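Local coordinates for protein inosine-uridine preferring nucleoside hydrolase (Gardnerella vaginalis 315-A, PDB 6BA1) that belongs to the nucleoside hydrolase family of alpha/beta proteins, built on a mainly parallel sheet flanked by helices, and holds a calcium ion, at residues Lys6-Leu11 with Leu125-Thr130; Lys152-Gly157 with Ala253-Pro258; Glu31-Thr36 with Val111-Asp116; Gln46-Ala51 with Val63-Gly68. All coordinates share one frame; numbering follows the deposited sequence.

Interaction 1 of 4, residues Lys6-Leu11 with Leu125-Thr130. With CA (calcium ion), chain S.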
loop_
_atom_site.group_PDB
_atom_site.type_symbol
_atom_site.label_atom_id
_atom_site.label_comp_id
_atom_site.label_asym_id
_atom_site.label_seq_id
_atom_site.Cartn_x
_atom_site.Cartn_y
_atom_site.Cartn_z
ATOM N N LYS A 6 -6.097 28.338 -10.615
ATOM C CA LYS A 6 -7.564 28.344 -10.509
ATOM C C LYS A 6 -8.156 26.986 -10.141
ATOM O O LYS A 6 -7.774 25.963 -10.697
ATOM C CB LYS A 6 -8.163 28.827 -11.822
ATOM C CG LYS A 6 -7.552 30.124 -12.322
ATOM C CD LYS A 6 -8.486 30.868 -13.251
ATOM C CE LYS A 6 -7.892 32.191 -13.697
ATOM N NZ LYS A 6 -7.744 33.144 -12.555
ATOM N N LEU A 7 -9.137 27.006 -9.241
ATOM C CA LEU A 7 -9.594 25.825 -8.501
ATOM C C LEU A 7 -11.052 25.470 -8.795
ATOM O O LEU A 7 -11.900 26.353 -8.860
ATOM C CB LEU A 7 -9.426 26.098 -7.001
ATOM C CG LEU A 7 -9.973 25.114 -5.963
ATOM C CD1 LEU A 7 -9.466 23.709 -6.220
ATOM C CD2 LEU A 7 -9.582 25.565 -4.564
ATOM N N ILE A 8 -11.330 24.178 -8.966
ATOM C CA ILE A 8 -12.695 23.643 -8.985
ATOM C C ILE A 8 -12.791 22.567 -7.913
ATOM O O ILE A 8 -11.994 21.645 -7.913
ATOM C CB ILE A 8 -13.063 23.010 -10.347
ATOM C CG1 ILE A 8 -13.054 24.074 -11.451
ATOM C CG2 ILE A 8 -14.430 22.320 -10.279
ATOM C CD1 ILE A 8 -13.216 23.517 -12.852
ATOM N N LEU A 9 -13.762 22.681 -7.012
ATOM C CA LEU A 9 -14.101 21.609 -6.080
ATOM C C LEU A 9 -15.251 20.779 -6.655
ATOM O O LEU A 9 -16.095 21.305 -7.369
ATOM C CB LEU A 9 -14.480 22.179 -4.714
ATOM C CG LEU A 9 -13.495 23.170 -4.083
ATOM C CD1 LEU A 9 -13.958 23.594 -2.708
ATOM C CD2 LEU A 9 -12.093 22.606 -4.004
ATOM N N ASP A 10 -15.253 19.475 -6.363
ATOM C CA ASP A 10 -16.310 18.549 -6.790
ATOM C C ASP A 10 -16.808 17.891 -5.508
ATOM O O ASP A 10 -16.155 16.984 -4.978
ATOM C CB ASP A 10 -15.747 17.528 -7.784
ATOM C CG ASP A 10 -16.816 16.663 -8.445
ATOM O OD1 ASP A 10 -16.999 16.820 -9.665
ATOM O OD2 ASP A 10 -17.420 15.795 -7.778
ATOM N N LEU A 11 -17.961 18.345 -5.004
ATOM C CA LEU A 11 -18.345 18.127 -3.604
ATOM C C LEU A 11 -19.708 17.464 -3.384
ATOM O O LEU A 11 -20.703 17.823 -4.029
ATOM C CB LEU A 11 -18.339 19.461 -2.861
ATOM C CG LEU A 11 -17.065 20.300 -2.952
ATOM C CD1 LEU A 11 -17.267 21.626 -2.236
ATOM C CD2 LEU A 11 -15.873 19.546 -2.376
ATOM N N LEU A 125 -5.344 25.241 -14.193
ATOM C CA LEU A 125 -6.511 24.627 -13.539
ATOM C C LEU A 125 -6.132 23.496 -12.584
ATOM O O LEU A 125 -5.297 22.656 -12.908
ATOM C CB LEU A 125 -7.513 24.090 -14.572
ATOM C CG LEU A 125 -8.809 23.474 -14.018
ATOM C CD1 LEU A 125 -9.678 24.521 -13.354
ATOM C CD2 LEU A 125 -9.569 22.761 -15.122
ATOM N N VAL A 126 -6.791 23.478 -11.427
ATOM C CA VAL A 126 -6.605 22.459 -10.405
ATOM C C VAL A 126 -7.981 21.947 -9.974
ATOM O O VAL A 126 -8.772 22.709 -9.439
ATOM C CB VAL A 126 -5.852 23.030 -9.178
ATOM C CG1 VAL A 126 -5.619 21.935 -8.128
ATOM C CG2 VAL A 126 -4.539 23.679 -9.606
ATOM N N TYR A 127 -8.263 20.670 -10.218
ATOM C CA TYR A 127 -9.561 20.061 -9.897
ATOM C C TYR A 127 -9.411 19.182 -8.658
ATOM O O TYR A 127 -8.607 18.279 -8.659
ATOM C CB TYR A 127 -10.050 19.267 -11.114
ATOM C CG TYR A 127 -11.304 18.440 -10.915
ATOM C CD1 TYR A 127 -12.573 19.000 -10.996
ATOM C CD2 TYR A 127 -11.214 17.074 -10.698
ATOM C CE1 TYR A 127 -13.721 18.224 -10.837
ATOM C CE2 TYR A 127 -12.341 16.287 -10.540
ATOM C CZ TYR A 127 -13.592 16.857 -10.609
ATOM O OH TYR A 127 -14.684 16.029 -10.452
ATOM N N VAL A 128 -10.187 19.454 -7.615
ATOM C CA VAL A 128 -10.009 18.837 -6.293
ATOM C C VAL A 128 -11.317 18.184 -5.848
ATOM O O VAL A 128 -12.100 18.790 -5.128
ATOM C CB VAL A 128 -9.539 19.890 -5.267
ATOM C CG1 VAL A 128 -9.485 19.324 -3.846
ATOM C CG2 VAL A 128 -8.184 20.442 -5.684
ATOM N N PRO A 129 -11.562 16.941 -6.287
ATOM C CA PRO A 129 -12.796 16.222 -5.979
ATOM C C PRO A 129 -12.753 15.484 -4.662
ATOM O O PRO A 129 -11.945 14.590 -4.507
ATOM C CB PRO A 129 -12.900 15.226 -7.134
ATOM C CG PRO A 129 -11.487 14.946 -7.476
ATOM C CD PRO A 129 -10.718 16.193 -7.230
ATOM N N THR A 130 -13.623 15.848 -3.731
ATOM C CA THR A 130 -13.718 15.152 -2.443
ATOM C C THR A 130 -15.095 14.499 -2.260
ATOM O O THR A 130 -15.606 14.356 -1.136
ATOM C CB THR A 130 -13.382 16.083 -1.270
ATOM O OG1 THR A 130 -14.525 16.872 -0.935
ATOM C CG2 THR A 130 -12.214 16.998 -1.614
HETATM CA CA CA S . -16.892 14.046 1.095
#

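Interaction 2 of 4, residues Lys152-Gly157 with Ala253-Pro258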
loop_
_atom_site.group_PDB
_atom_site.type_symbol
_atom_site.label_atom_id
_atom_site.label_comp_id
_atom_site.label_asym_id
_atom_site.label_seq_id
_atom_site.Cartn_x
_atom_site.Cartn_y
_atom_site.Cartn_z
ATOM N N LYS A 152 -3.486 19.865 -12.628
ATOM C CA LYS A 152 -3.448 18.739 -11.702
ATOM C C LYS A 152 -4.792 18.427 -11.044
ATOM O O LYS A 152 -5.575 19.309 -10.786
ATOM C CB LYS A 152 -2.373 18.940 -10.618
ATOM C CG LYS A 152 -2.555 20.136 -9.707
ATOM C CD LYS A 152 -1.456 20.161 -8.657
ATOM C CE LYS A 152 -1.669 21.217 -7.589
ATOM N NZ LYS A 152 -0.881 20.880 -6.360
ATOM N N ILE A 153 -5.028 17.145 -10.790
ATOM C CA ILE A 153 -6.153 16.670 -9.999
ATOM C C ILE A 153 -5.613 16.253 -8.633
ATOM O O ILE A 153 -4.536 15.680 -8.557
ATOM C CB ILE A 153 -6.861 15.486 -10.694
ATOM C CG1 ILE A 153 -7.442 15.933 -12.038
ATOM C CG2 ILE A 153 -7.951 14.908 -9.800
ATOM C CD1 ILE A 153 -7.795 14.817 -12.979
ATOM N N VAL A 154 -6.339 16.558 -7.563
ATOM C CA VAL A 154 -5.913 16.240 -6.194
ATOM C C VAL A 154 -7.129 15.811 -5.385
ATOM O O VAL A 154 -7.771 16.631 -4.752
ATOM C CB VAL A 154 -5.203 17.441 -5.507
ATOM C CG1 VAL A 154 -4.765 17.083 -4.092
ATOM C CG2 VAL A 154 -4.020 17.928 -6.330
ATOM N N LEU A 155 -7.441 14.521 -5.411
ATOM C CA LEU A 155 -8.666 14.003 -4.786
ATOM C C LEU A 155 -8.489 13.645 -3.321
ATOM O O LEU A 155 -7.366 13.489 -2.847
ATOM C CB LEU A 155 -9.169 12.774 -5.549
ATOM C CG LEU A 155 -8.380 11.468 -5.385
ATOM C CD1 LEU A 155 -9.049 10.519 -4.393
ATOM C CD2 LEU A 155 -8.185 10.765 -6.716
ATOM N N MET A 156 -9.615 13.532 -2.623
ATOM C CA MET A 156 -9.680 12.899 -1.308
ATOM C C MET A 156 -10.499 11.635 -1.484
ATOM O O MET A 156 -11.628 11.676 -1.970
ATOM C CB MET A 156 -10.275 13.839 -0.244
ATOM C CG MET A 156 -11.246 13.220 0.772
ATOM S SD MET A 156 -10.689 11.743 1.656
ATOM C CE MET A 156 -12.255 11.128 2.304
ATOM N N GLY A 157 -9.911 10.518 -1.081
ATOM C CA GLY A 157 -10.525 9.208 -1.228
ATOM C C GLY A 157 -9.511 8.076 -1.238
ATOM O O GLY A 157 -8.307 8.304 -1.366
ATOM N N ALA A 253 -5.689 21.640 0.821
ATOM C CA ALA A 253 -4.416 22.110 1.378
ATOM C C ALA A 253 -3.206 21.643 0.572
ATOM O O ALA A 253 -2.240 22.389 0.408
ATOM C CB ALA A 253 -4.287 21.672 2.829
ATOM N N VAL A 254 -3.270 20.409 0.074
ATOM C CA VAL A 254 -2.202 19.824 -0.749
ATOM C C VAL A 254 -2.249 20.356 -2.186
ATOM O O VAL A 254 -1.211 20.430 -2.863
ATOM C CB VAL A 254 -2.270 18.280 -0.723
ATOM C CG1 VAL A 254 -1.287 17.640 -1.705
ATOM C CG2 VAL A 254 -2.004 17.764 0.688
ATOM N N ALA A 255 -3.446 20.707 -2.654
ATOM C CA ALA A 255 -3.595 21.386 -3.936
ATOM C C ALA A 255 -2.868 22.732 -3.932
ATOM O O ALA A 255 -2.169 23.057 -4.893
ATOM C CB ALA A 255 -5.066 21.569 -4.289
ATOM N N VAL A 256 -3.014 23.499 -2.852
ATOM C CA VAL A 256 -2.329 24.797 -2.734
ATOM C C VAL A 256 -0.845 24.625 -2.409
ATOM O O VAL A 256 -0.001 25.313 -2.982
ATOM C CB VAL A 256 -3.010 25.777 -1.734
ATOM C CG1 VAL A 256 -4.492 25.914 -2.056
ATOM C CG2 VAL A 256 -2.831 25.381 -0.269
ATOM N N ASP A 257 -0.542 23.696 -1.501
ATOM C CA ASP A 257 0.817 23.479 -1.020
ATOM C C ASP A 257 1.137 21.979 -0.977
ATOM O O ASP A 257 0.899 21.330 0.043
ATOM C CB ASP A 257 0.978 24.116 0.369
ATOM C CG ASP A 257 2.365 23.922 0.952
ATOM O OD1 ASP A 257 3.338 23.802 0.180
ATOM O OD2 ASP A 257 2.478 23.891 2.190
ATOM N N PRO A 258 1.704 21.428 -2.074
ATOM C CA PRO A 258 1.998 19.987 -2.087
ATOM C C PRO A 258 3.078 19.505 -1.097
ATOM O O PRO A 258 3.209 18.302 -0.894
ATOM C CB PRO A 258 2.412 19.723 -3.543
ATOM C CG PRO A 258 2.876 21.033 -4.058
ATOM C CD PRO A 258 2.068 22.072 -3.348
#

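Interaction 3 of 4, residues Glu31-Thr36 with Val111-Asp116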
loop_
_atom_site.group_PDB
_atom_site.type_symbol
_atom_site.label_atom_id
_atom_site.label_comp_id
_atom_site.label_asym_id
_atom_site.label_seq_id
_atom_site.Cartn_x
_atom_site.Cartn_y
_atom_site.Cartn_z
ATOM N N GLU A 31 -8.000 30.970 -7.124
ATOM C CA GLU A 31 -9.346 31.509 -7.334
ATOM C C GLU A 31 -10.273 30.317 -7.497
ATOM O O GLU A 31 -10.116 29.537 -8.434
ATOM C CB GLU A 31 -9.411 32.406 -8.577
ATOM C CG GLU A 31 -10.749 33.139 -8.712
ATOM C CD GLU A 31 -10.828 34.101 -9.883
ATOM O OE1 GLU A 31 -10.059 33.917 -10.845
ATOM O OE2 GLU A 31 -11.678 35.031 -9.833
ATOM N N LEU A 32 -11.220 30.166 -6.577
ATOM C CA LEU A 32 -12.241 29.126 -6.676
ATOM C C LEU A 32 -13.230 29.516 -7.776
ATOM O O LEU A 32 -14.053 30.396 -7.567
ATOM C CB LEU A 32 -12.949 28.931 -5.333
ATOM C CG LEU A 32 -14.150 27.986 -5.263
ATOM C CD1 LEU A 32 -13.888 26.662 -5.933
ATOM C CD2 LEU A 32 -14.592 27.781 -3.824
ATOM N N ILE A 33 -13.137 28.858 -8.935
ATOM C CA ILE A 33 -13.973 29.181 -10.093
ATOM C C ILE A 33 -15.400 28.685 -9.866
ATOM O O ILE A 33 -16.358 29.426 -10.092
ATOM C CB ILE A 33 -13.481 28.540 -11.415
ATOM C CG1 ILE A 33 -12.027 28.883 -11.713
ATOM C CG2 ILE A 33 -14.334 29.026 -12.594
ATOM C CD1 ILE A 33 -11.408 27.984 -12.771
ATOM N N GLY A 34 -15.529 27.425 -9.470
ATOM C CA GLY A 34 -16.833 26.825 -9.240
ATOM C C GLY A 34 -16.811 25.588 -8.365
ATOM O O GLY A 34 -15.765 25.005 -8.123
ATOM N N ILE A 35 -17.989 25.216 -7.886
ATOM C CA ILE A 35 -18.194 24.023 -7.089
ATOM C C ILE A 35 -19.063 23.095 -7.910
ATOM O O ILE A 35 -20.245 23.333 -8.075
ATOM C CB ILE A 35 -18.863 24.349 -5.736
ATOM C CG1 ILE A 35 -17.886 25.127 -4.856
ATOM C CG2 ILE A 35 -19.330 23.082 -5.030
ATOM C CD1 ILE A 35 -18.482 25.697 -3.598
ATOM N N THR A 36 -18.457 22.048 -8.450
ATOM C CA THR A 36 -19.204 20.962 -9.069
ATOM C C THR A 36 -19.881 20.118 -7.976
ATOM O O THR A 36 -19.242 19.760 -6.993
ATOM C CB THR A 36 -18.271 20.088 -9.911
ATOM O OG1 THR A 36 -17.840 20.833 -11.063
ATOM C CG2 THR A 36 -18.988 18.823 -10.344
ATOM N N VAL A 111 -20.116 18.224 -15.854
ATOM C CA VAL A 111 -19.304 17.479 -16.818
ATOM C C VAL A 111 -18.699 18.454 -17.840
ATOM O O VAL A 111 -17.481 18.492 -18.024
ATOM C CB VAL A 111 -20.137 16.393 -17.552
ATOM C CG1 VAL A 111 -19.254 15.566 -18.480
ATOM C CG2 VAL A 111 -20.894 15.499 -16.564
ATOM N N ASP A 112 -19.560 19.257 -18.471
ATOM C CA ASP A 112 -19.139 20.226 -19.498
ATOM C C ASP A 112 -18.369 21.416 -18.933
ATOM O O ASP A 112 -17.486 21.948 -19.607
ATOM C CB ASP A 112 -20.342 20.745 -20.295
ATOM C CG ASP A 112 -21.025 19.664 -21.112
ATOM O OD1 ASP A 112 -20.339 18.762 -21.640
ATOM O OD2 ASP A 112 -22.269 19.740 -21.231
ATOM N N PHE A 113 -18.716 21.848 -17.718
ATOM C CA PHE A 113 -17.993 22.935 -17.047
ATOM C C PHE A 113 -16.525 22.581 -16.819
ATOM O O PHE A 113 -15.642 23.423 -17.008
ATOM C CB PHE A 113 -18.646 23.297 -15.713
ATOM C CG PHE A 113 -17.838 24.266 -14.894
ATOM C CD1 PHE A 113 -17.487 25.516 -15.409
ATOM C CD2 PHE A 113 -17.404 23.924 -13.614
ATOM C CE1 PHE A 113 -16.738 26.409 -14.655
ATOM C CE2 PHE A 113 -16.653 24.818 -12.862
ATOM C CZ PHE A 113 -16.320 26.059 -13.384
ATOM N N ILE A 114 -16.280 21.339 -16.404
ATOM C CA ILE A 114 -14.922 20.833 -16.207
ATOM C C ILE A 114 -14.166 20.841 -17.538
ATOM O O ILE A 114 -13.079 21.414 -17.632
ATOM C CB ILE A 114 -14.933 19.416 -15.579
ATOM C CG1 ILE A 114 -15.426 19.489 -14.124
ATOM C CG2 ILE A 114 -13.545 18.774 -15.615
ATOM C CD1 ILE A 114 -15.916 18.169 -13.561
ATOM N N ILE A 115 -14.767 20.235 -18.560
ATOM C CA ILE A 115 -14.140 20.115 -19.882
ATOM C C ILE A 115 -13.809 21.504 -20.434
ATOM O O ILE A 115 -12.706 21.733 -20.935
ATOM C CB ILE A 115 -15.044 19.357 -20.886
ATOM C CG1 ILE A 115 -15.271 17.905 -20.440
ATOM C CG2 ILE A 115 -14.445 19.372 -22.290
ATOM C CD1 ILE A 115 -16.533 17.274 -20.996
ATOM N N ASP A 116 -14.774 22.412 -20.322
ATOM C CA ASP A 116 -14.626 23.802 -20.757
ATOM C C ASP A 116 -13.516 24.511 -19.962
ATOM O O ASP A 116 -12.638 25.148 -20.554
ATOM C CB ASP A 116 -15.974 24.551 -20.613
ATOM C CG ASP A 116 -17.003 24.180 -21.665
ATOM O OD1 ASP A 116 -16.672 23.546 -22.690
ATOM O OD2 ASP A 116 -18.175 24.537 -21.447
#

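Interaction 4 of 4, residues Gln46-Ala51 with Val63-Gly68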
loop_
_atom_site.group_PDB
_atom_site.type_symbol
_atom_site.label_atom_id
_atom_site.label_comp_id
_atom_site.label_asym_id
_atom_site.label_seq_id
_atom_site.Cartn_x
_atom_site.Cartn_y
_atom_site.Cartn_z
ATOM N N GLN A 46 -29.273 18.315 -2.886
ATOM C CA GLN A 46 -28.930 18.842 -1.561
ATOM C C GLN A 46 -27.488 19.369 -1.498
ATOM O O GLN A 46 -27.236 20.391 -0.862
ATOM C CB GLN A 46 -29.155 17.794 -0.459
ATOM C CG GLN A 46 -30.463 17.941 0.305
ATOM C CD GLN A 46 -30.497 19.183 1.185
ATOM O OE1 GLN A 46 -29.454 19.697 1.593
ATOM N NE2 GLN A 46 -31.694 19.675 1.474
ATOM N N GLY A 47 -26.564 18.675 -2.167
ATOM C CA GLY A 47 -25.176 19.127 -2.321
ATOM C C GLY A 47 -25.065 20.520 -2.934
ATOM O O GLY A 47 -24.253 21.337 -2.497
ATOM N N VAL A 48 -25.901 20.782 -3.935
ATOM C CA VAL A 48 -25.956 22.076 -4.592
ATOM C C VAL A 48 -26.598 23.159 -3.702
ATOM O O VAL A 48 -26.057 24.267 -3.606
ATOM C CB VAL A 48 -26.671 21.980 -5.962
ATOM C CG1 VAL A 48 -26.909 23.363 -6.576
ATOM C CG2 VAL A 48 -25.862 21.092 -6.903
ATOM N N ARG A 49 -27.734 22.846 -3.061
ATOM C CA ARG A 49 -28.391 23.804 -2.149
ATOM C C ARG A 49 -27.436 24.305 -1.071
ATOM O O ARG A 49 -27.403 25.501 -0.758
ATOM C CB ARG A 49 -29.611 23.193 -1.453
ATOM C CG ARG A 49 -30.471 24.235 -0.723
ATOM C CD ARG A 49 -31.204 23.689 0.495
ATOM N NE ARG A 49 -30.399 23.623 1.723
ATOM C CZ ARG A 49 -30.013 24.667 2.473
ATOM N NH1 ARG A 49 -30.309 25.916 2.136
ATOM N NH2 ARG A 49 -29.300 24.467 3.569
ATOM N N ASN A 50 -26.674 23.370 -0.513
ATOM C CA ASN A 50 -25.735 23.658 0.565
ATOM C C ASN A 50 -24.581 24.496 0.038
ATOM O O ASN A 50 -24.231 25.521 0.629
ATOM C CB ASN A 50 -25.216 22.349 1.181
ATOM C CG ASN A 50 -26.334 21.489 1.755
ATOM O OD1 ASN A 50 -27.509 21.889 1.768
ATOM N ND2 ASN A 50 -25.980 20.306 2.227
ATOM N N ALA A 51 -24.012 24.066 -1.091
ATOM C CA ALA A 51 -22.904 24.776 -1.737
ATOM C C ALA A 51 -23.225 26.250 -1.977
ATOM O O ALA A 51 -22.437 27.125 -1.613
ATOM C CB ALA A 51 -22.537 24.096 -3.043
ATOM N N VAL A 63 -19.092 32.333 -6.485
ATOM C CA VAL A 63 -18.795 30.924 -6.724
ATOM C C VAL A 63 -19.994 30.264 -7.393
ATOM O O VAL A 63 -21.028 30.072 -6.776
ATOM C CB VAL A 63 -18.423 30.190 -5.418
ATOM C CG1 VAL A 63 -18.250 28.695 -5.664
ATOM C CG2 VAL A 63 -17.159 30.785 -4.813
ATOM N N LYS A 64 -19.831 29.913 -8.659
ATOM C CA LYS A 64 -20.897 29.376 -9.491
ATOM C C LYS A 64 -20.968 27.870 -9.278
ATOM O O LYS A 64 -19.982 27.161 -9.495
ATOM C CB LYS A 64 -20.640 29.692 -10.961
ATOM C CG LYS A 64 -20.325 31.159 -11.211
ATOM C CD LYS A 64 -20.472 31.582 -12.664
ATOM C CE LYS A 64 -19.503 32.723 -13.048
ATOM N NZ LYS A 64 -20.179 33.698 -13.930
ATOM N N VAL A 65 -22.128 27.385 -8.845
ATOM C CA VAL A 65 -22.317 25.971 -8.517
ATOM C C VAL A 65 -22.942 25.235 -9.701
ATOM O O VAL A 65 -24.048 25.559 -10.121
ATOM C CB VAL A 65 -23.211 25.818 -7.271
ATOM C CG1 VAL A 65 -23.469 24.353 -6.958
ATOM C CG2 VAL A 65 -22.566 26.529 -6.084
ATOM N N TYR A 66 -22.230 24.242 -10.228
ATOM C CA TYR A 66 -22.694 23.462 -11.379
ATOM C C TYR A 66 -23.283 22.135 -10.915
ATOM O O TYR A 66 -23.134 21.746 -9.764
ATOM C CB TYR A 66 -21.556 23.257 -12.378
ATOM C CG TYR A 66 -21.020 24.567 -12.910
ATOM C CD1 TYR A 66 -21.436 25.071 -14.136
ATOM C CD2 TYR A 66 -20.107 25.318 -12.171
ATOM C CE1 TYR A 66 -20.942 26.283 -14.620
ATOM C CE2 TYR A 66 -19.614 26.525 -12.639
ATOM C CZ TYR A 66 -20.030 27.006 -13.861
ATOM O OH TYR A 66 -19.531 28.206 -14.318
ATOM N N LYS A 67 -23.953 21.451 -11.833
ATOM C CA LYS A 67 -24.798 20.311 -11.521
ATOM C C LYS A 67 -24.228 19.049 -12.179
ATOM O O LYS A 67 -24.318 18.878 -13.396
ATOM C CB LYS A 67 -26.230 20.603 -12.011
ATOM C CG LYS A 67 -27.309 20.544 -10.937
ATOM C CD LYS A 67 -28.580 21.236 -11.404
ATOM C CE LYS A 67 -29.653 21.227 -10.334
ATOM N NZ LYS A 67 -30.968 21.691 -10.863
ATOM N N GLY A 68 -23.603 18.189 -11.377
ATOM C CA GLY A 68 -23.086 16.901 -11.851
ATOM C C GLY A 68 -24.138 15.803 -11.862
ATOM O O GLY A 68 -25.323 16.082 -11.904
#

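Interaction 1 of 4, residues Lys6-Leu11 with Leu125-Thr130
L7 and V128 meet on one face of a parallel strand pair at the centre of the sheet, where L7 CD1 rests against V128 CG2 at 3.6 Å. With CG turned away from its own backbone N (chi1 173°), L7 leans over the neighbouring strand, while L9 CD2 comes alongside V128 CB at 3.9 Å; the valine thus sits in the notch between the two leucines. Helix 15-25 covers these leucines.

The other face interlocks as well. I8 is the bump here: its CD1 lies 3.7 Å from L125 CD1, and its CG2 meets the edge of the Y127 ring near CD1, so the branched side chain fills the gap between leucine and tyrosine. Beyond it, Y127 OH donates to D10 OD1 at 2.6 Å, arriving from above the carboxylate plane. Helix 110-121 packs on this face.

Backbone bonds alternate between the strands, from V126 N to K6 O (2.8 Å) on to T130 N to D10 O (3.0 Å). T130 O binds the calcium ion at 2.6 Å. D10 OD1 also accepts from N135 ND2, so two donors converge on one buried carboxylate oxygen and limit the rotation of the group.

Interaction 2 of 4, residues Lys152-Gly157 with Ala253-Pro258
In the layered alpha/beta fold of this nucleoside hydrolase, helix 247-256 lies across one face of the central sheet, and its last turn meets K152 and V154 of strand 152-156. The two residues share one face of their strand, separated by I153, whose side chain goes to the other face and helix 178-187. V154 supplies the apolar half of the contact. Its two methyls fork towards the helix: CG1 reaches V254 CG1 at 4.3 Å and CG2 reaches A255 CB at 4.3 Å. These are loose touches. A255 has only a methyl here, consistent with the close approach of the helix; the CA atoms of V154 and A255 are 6.1 Å apart. A255 also rests on V126 and V128 of the neighbouring strand, while V254 and V154 both touch I194 on the far side, so the helix end spans three strands.

K152 supplies the polar half. It is extended beyond CG and runs beneath the end of the helix, where the helix gives way to D257. The ammonium group there sits among backbone carbonyls at the helix C-terminus, whose partial negative charge would suit it. K152 NZ donates to A255 O at 2.9 Å, tilted 27° from the carbonyl plane, with a C=O...N angle of 116°; V254 O lies farther off, 3.5 Å from K152 NZ.

Interaction 3 of 4, residues Glu31-Thr36 with Val111-Asp116
I33 is the first residue of strand 31-36 to meet helix 111-116, and it does so at the far end of the F113 ring. The methyl CG2 of I33 lies in the ring plane, at the edge, 3.7 Å from F113 CZ. Because CG2 stands anti to the isoleucine's backbone N while CG1 takes the place beside that N (chi1 -55°), the short branch faces the ring and the longer one runs past it towards K6 and Y121.

At G34 the ring comes obliquely against bare backbone. F113 CE2 is 4.1 Å from G34 CA, and with no side chain on this residue the phenyl group can approach the strand itself. I35 then turns to the other side of the sheet, towards L11 and V63.

T36 brings the strand back to the helix. Its OG1 lies near the plane of the F113 ring, 4.0 Å from CD2, and 4.1 Å from I114 CG1, the isoleucine side chain crossing that of the threonine at about a right angle. I114 has its own base on the sheet at Y127.

F113 is thus a single knob reaching from the helix, its CG anti to the backbone N (chi1 172°), with I33 CG2 and T36 OG1 at its edge and G34 CA approaching obliquely; it also touches I8 and stacks on the ring of Y66. The axes of segments 31-36 and 111-116 approach to 9.7 Å, at 146°. No hydrogen bond joins the two segments, so the helix is held to the sheet here by dispersion and by the fit around one aromatic ring.

Interaction 4 of 4, residues Gln46-Ala51 with Val63-Gly68
This is apolar helix-on-sheet packing at the outermost parallel strand of the main sheet: V48 and A51 of helix 44-57 press on V65 of strand 64-67. The axes of residues 46-51 and 64-67 run almost exactly antiparallel (177°) and come within 8.9 Å of each other.

V65 carries the strand side. Its CG1 stands anti to the backbone N (chi1 177°) and meets V48 CG1 at 3.6 Å, the two valines sliding past each other in opposite directions. The second methyl, V65 CG2, turns to the next turn of the helix and reaches A51 CB at 3.9 Å. One branched side chain therefore lies against two helix residues three positions apart, both on the same side of the helix, and L52 touches V65 as well. A51 also rests on I35 of the adjoining strand, which extends the helix contact inward across the sheet.

V48 spreads the contact further along the strand. Its CG2 passes over the backbone at Y66, 4.0 Å from Y66 O, and then touches the aliphatic start of K67, 4.3 Å from K67 CG. The ammonium end of K67 leads to E45, with which it makes only a long, weak ion pair. Y66 turns its side chain to the opposite face of the sheet.

No hydrogen bond crosses between the two segments; the fit rests on methyl groups. Strand 31-37, helix 44-57 and strand 64-67 follow in sequence and form a beta-alpha-beta crossover, in which the connecting helix lies over the two parallel strands it links, as in Rossmann-like alpha/beta folds.

All four contacts share the main sheet. Interaction 1 pairs its central strands; interaction 2 adjoins it through strand 152-156, their centres 9 Å apart, with Y127 O and V154 N 3.1 Å apart in a probable hydrogen bond. On the other side, interaction 3 is joined by L9 O and T36 N, 2.7 Å apart, and passes on to interaction 4 at the outermost strand. Interactions 2 and 4, about 20 Å between centres, do not touch. Helices 44-57 and 247-256 cover one face and helix 110-121 the other. The calcium ion, bound by D12, D17, T130 and D248, is contacted directly within interaction 1; helix 247-256 of interaction 2 also carries D248.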